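Local coordinates for chitin oligosaccharide binding protein NagB2 (Paenibacillus sp. FPU-7, PDB 7EHU) that binds chitin oligosaccharides and probably serves as the extracellular solute-binding protein that captures them for uptake into the cell, at residues G70-D73 and T74-R77. Numbering follows the deposited sequence.
Sequences GVED and TVNR. With NAG (2-acetamido-2-deoxy-beta-D-glucopyranose), chain B; NAG (2-acetamido-2-deoxy-beta-D-glucopyranose), chain C.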
ATOM      1  N   GLY A  70      18.506  -3.906  -0.869  1.00 10.66           N
ATOM      2  CA  GLY A  70      17.431  -3.090  -0.338  1.00  9.90           C
ATOM      3  C   GLY A  70      17.338  -1.789  -1.099  1.00 10.40           C
ATOM      4  O   GLY A  70      18.321  -1.062  -1.215  1.00 11.68           O
ATOM      5  N   VAL A  71      16.147  -1.488  -1.596  1.00 10.04           N
ATOM      6  CA  VAL A  71      15.897  -0.305  -2.414  1.00 10.09           C
ATOM      7  C   VAL A  71      14.621   0.360  -1.908  1.00 10.41           C
ATOM      8  O   VAL A  71      13.653  -0.332  -1.575  1.00 10.77           O
ATOM      9  CB  VAL A  71      15.751  -0.720  -3.897  1.00  9.90           C
ATOM     10  CG1 VAL A  71      15.462   0.455  -4.789  1.00 10.53           C
ATOM     11  CG2 VAL A  71      17.019  -1.446  -4.380  1.00 10.95           C
ATOM     12  N   GLU A  72      14.616   1.694  -1.848  1.00 10.57           N
ATOM     13  CA  GLU A  72      13.430   2.428  -1.439  1.00 11.61           C
ATOM     14  C   GLU A  72      12.228   2.045  -2.289  1.00 10.13           C
ATOM     15  O   GLU A  72      12.347   1.836  -3.491  1.00  9.98           O
ATOM     16  CB  GLU A  72      13.663   3.935  -1.642  1.00 15.40           C
ATOM     17  CG  GLU A  72      14.863   4.586  -0.981  1.00 23.58           C
ATOM     18  CD  GLU A  72      15.248   5.875  -1.699  1.00 29.93           C
ATOM     19  OE1 GLU A  72      14.423   6.814  -1.673  1.00 32.13           O
ATOM     20  OE2 GLU A  72      16.349   5.939  -2.316  1.00 31.48           O
ATOM     21  N   ASP A  73      11.055   2.017  -1.653  1.00  9.89           N
ATOM     22  CA  ASP A  73       9.806   1.601  -2.283  1.00  9.80           C
ATOM     23  C   ASP A  73       9.593   2.211  -3.670  1.00  8.93           C
ATOM     24  O   ASP A  73       9.425   1.482  -4.661  1.00  9.53           O
ATOM     25  CB  ASP A  73       8.616   1.845  -1.322  1.00 10.01           C
ATOM     26  CG  ASP A  73       8.498   3.285  -0.756  1.00 10.43           C
ATOM     27  OD1 ASP A  73       9.219   4.219  -1.135  1.00 11.79           O
ATOM     28  OD2 ASP A  73       7.642   3.445   0.159  1.00 11.88           O
ATOM     29  N   THR A  74       9.573   3.539  -3.770  1.00 10.42           N
ATOM     30  CA  THR A  74       9.244   4.157  -5.055  1.00 10.81           C
ATOM     31  C   THR A  74      10.318   3.858  -6.097  1.00 11.07           C
ATOM     32  O   THR A  74      10.012   3.609  -7.275  1.00 11.91           O
ATOM     33  CB  THR A  74       9.106   5.679  -4.928  1.00 11.67           C
ATOM     34  OG1 THR A  74      10.320   6.196  -4.392  1.00 13.78           O
ATOM     35  CG2 THR A  74       7.921   6.070  -4.049  1.00 13.09           C
ATOM     36  N   VAL A  75      11.584   3.882  -5.679  1.00 10.11           N
ATOM     37  CA  VAL A  75      12.689   3.643  -6.598  1.00 10.24           C
ATOM     38  C   VAL A  75      12.612   2.223  -7.141  1.00  9.60           C
ATOM     39  O   VAL A  75      12.752   2.004  -8.350  1.00  9.65           O
ATOM     40  CB  VAL A  75      14.024   3.915  -5.881  1.00 11.48           C
ATOM     41  CG1 VAL A  75      15.213   3.528  -6.757  1.00 12.36           C
ATOM     42  CG2 VAL A  75      14.136   5.385  -5.462  1.00 12.85           C
ATOM     43  N   ASN A  76      12.337   1.237  -6.278  1.00  9.38           N
ATOM     44  CA  ASN A  76      12.276  -0.137  -6.767  1.00  8.62           C
ATOM     45  C   ASN A  76      11.133  -0.301  -7.764  1.00  8.66           C
ATOM     46  O   ASN A  76      11.323  -0.804  -8.873  1.00  8.81           O
ATOM     47  CB  ASN A  76      12.091  -1.131  -5.630  1.00  9.59           C
ATOM     48  CG  ASN A  76      12.066  -2.533  -6.132  1.00  8.85           C
ATOM     49  OD1 ASN A  76      12.971  -2.926  -6.857  1.00  9.72           O
ATOM     50  ND2 ASN A  76      10.995  -3.279  -5.841  1.00  9.15           N
ATOM     51  N   ARG A  77       9.915   0.076  -7.353  1.00  8.02           N
ATOM     52  CA  ARG A  77       8.751  -0.235  -8.170  1.00  8.12           C
ATOM     53  C   ARG A  77       8.766   0.516  -9.485  1.00  8.24           C
ATOM     54  O   ARG A  77       8.439  -0.042 -10.539  1.00  9.38           O
ATOM     55  CB  ARG A  77       7.475   0.106  -7.414  1.00  8.61           C
ATOM     56  CG  ARG A  77       6.198  -0.336  -8.102  1.00  8.89           C
ATOM     57  CD  ARG A  77       4.988   0.073  -7.350  1.00  8.49           C
ATOM     58  NE  ARG A  77       3.806  -0.471  -7.978  1.00  9.17           N
ATOM     59  CZ  ARG A  77       2.575  -0.341  -7.500  1.00  8.17           C
ATOM     60  NH1 ARG A  77       2.391   0.387  -6.397  1.00  9.70           N
ATOM     61  NH2 ARG A  77       1.547  -0.929  -8.082  1.00  9.22           N
TER
HETATM   62  C1  NAG B   3       2.150   0.830  -1.199  1.00  8.40           C
HETATM   63  C2  NAG B   3       2.397   1.407  -2.571  1.00  7.93           C
HETATM   64  C3  NAG B   3       1.107   1.980  -3.157  1.00  7.72           C
HETATM   65  C4  NAG B   3       0.004   0.927  -3.134  1.00  7.25           C
HETATM   66  C5  NAG B   3      -0.159   0.362  -1.726  1.00  7.50           C
HETATM   67  C6  NAG B   3      -1.167  -0.765  -1.643  1.00  7.98           C
HETATM   68  C7  NAG B   3       4.621   2.244  -3.170  1.00 10.11           C
HETATM   69  C8  NAG B   3       5.584   3.396  -3.080  1.00 10.75           C
HETATM   70  N2  NAG B   3       3.446   2.413  -2.560  1.00  7.92           N
HETATM   71  O3  NAG B   3       1.377   2.411  -4.485  1.00  8.76           O
HETATM   72  O4  NAG B   3      -1.253   1.472  -3.524  1.00  8.29           O
HETATM   73  O5  NAG B   3       1.106  -0.138  -1.266  1.00  7.91           O
HETATM   74  O6  NAG B   3      -0.802  -1.861  -2.469  1.00  8.62           O
HETATM   75  O7  NAG B   3       4.890   1.210  -3.783  1.00 12.22           O
HETATM   76  C1  NAG C   2       4.938  -1.799   2.451  1.00  8.60           C
HETATM   77  C2  NAG C   2       3.690  -2.442   1.873  1.00  8.41           C
HETATM   78  C3  NAG C   2       3.353  -1.848   0.508  1.00  8.39           C
HETATM   79  C4  NAG C   2       3.374  -0.327   0.534  1.00  8.39           C
HETATM   80  C5  NAG C   2       4.693   0.134   1.141  1.00  8.13           C
HETATM   81  C6  NAG C   2       4.823   1.629   1.287  1.00  9.49           C
HETATM   82  C7  NAG C   2       3.383  -4.798   2.585  1.00  9.29           C
HETATM   83  C8  NAG C   2       3.736  -6.218   2.278  1.00 10.70           C
HETATM   84  N2  NAG C   2       3.881  -3.881   1.745  1.00  8.36           N
HETATM   85  O3  NAG C   2       2.078  -2.345   0.132  1.00  8.14           O
HETATM   86  O4  NAG C   2       3.318   0.170  -0.800  1.00  7.63           O
HETATM   87  O5  NAG C   2       4.806  -0.417   2.459  1.00  8.31           O
HETATM   88  O6  NAG C   2       6.116   1.980   1.769  1.00 10.15           O
HETATM   89  O7  NAG C   2       2.665  -4.504   3.537  1.00 10.05           O
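Asp73 and Thr74 lie side by side at the start of helix 73-86 and meet the bound sugar together. Asp73 can be followed outward from its backbone. Its CB lies 3.8 Å from C8, the acetamido methyl of the chain B NAG. CG is held between the backbone N and the carbonyl carbon (chi1 53°), which brings OD1 back to the backbone N-H of Thr74 and leaves OD2 facing the sugar. Asp73 OD1 accepts the N-H of Thr74, with 2.7 Å between OD1 and Thr74 N. This bond is bent (137°), and the donor comes from the anti side, 30° out of the carboxylate plane. The other oxygen, Asp73 OD2, accepts the O6 hydroxyl of the chain C NAG at 2.7 Å and also forms a salt bridge with Arg40. With an alanine at Asp73, the O6 hydroxyl and Arg40 would probably lose their shared carboxylate partner, and the Thr74 N-H its side-chain acceptor. CG2 of Thr74 approaches C8 of the chain B NAG at 3.7 Å, so apolar contacts accompany the polar grip.

One turn on, the extended Arg77 chain runs along the sugar. Its NH1 lies 3.0 Å from O3 of the chain B NAG, at the edge of the guanidinium. Salt bridges to Asp101 and Asp389 help fix that group.

The turn itself is closed by backbone bonds. Glu72 is the N-cap, and its O accepts Asn76 N; the O of Asp73 accepts Arg77 N. Next to these bonds, CG1 of Val71 packs on CG1 of Val75 at 3.7 Å, the two side chains crossing at about a right angle.

Val71 and Glu72 link the end of strand 64-70 to helix 73-86. The sugar-facing side also meets Trp198 of helix 197-212, while Asn76 OD1 is hydrogen-bonded to Arg35 on strand 30-36, which runs parallel to 64-70.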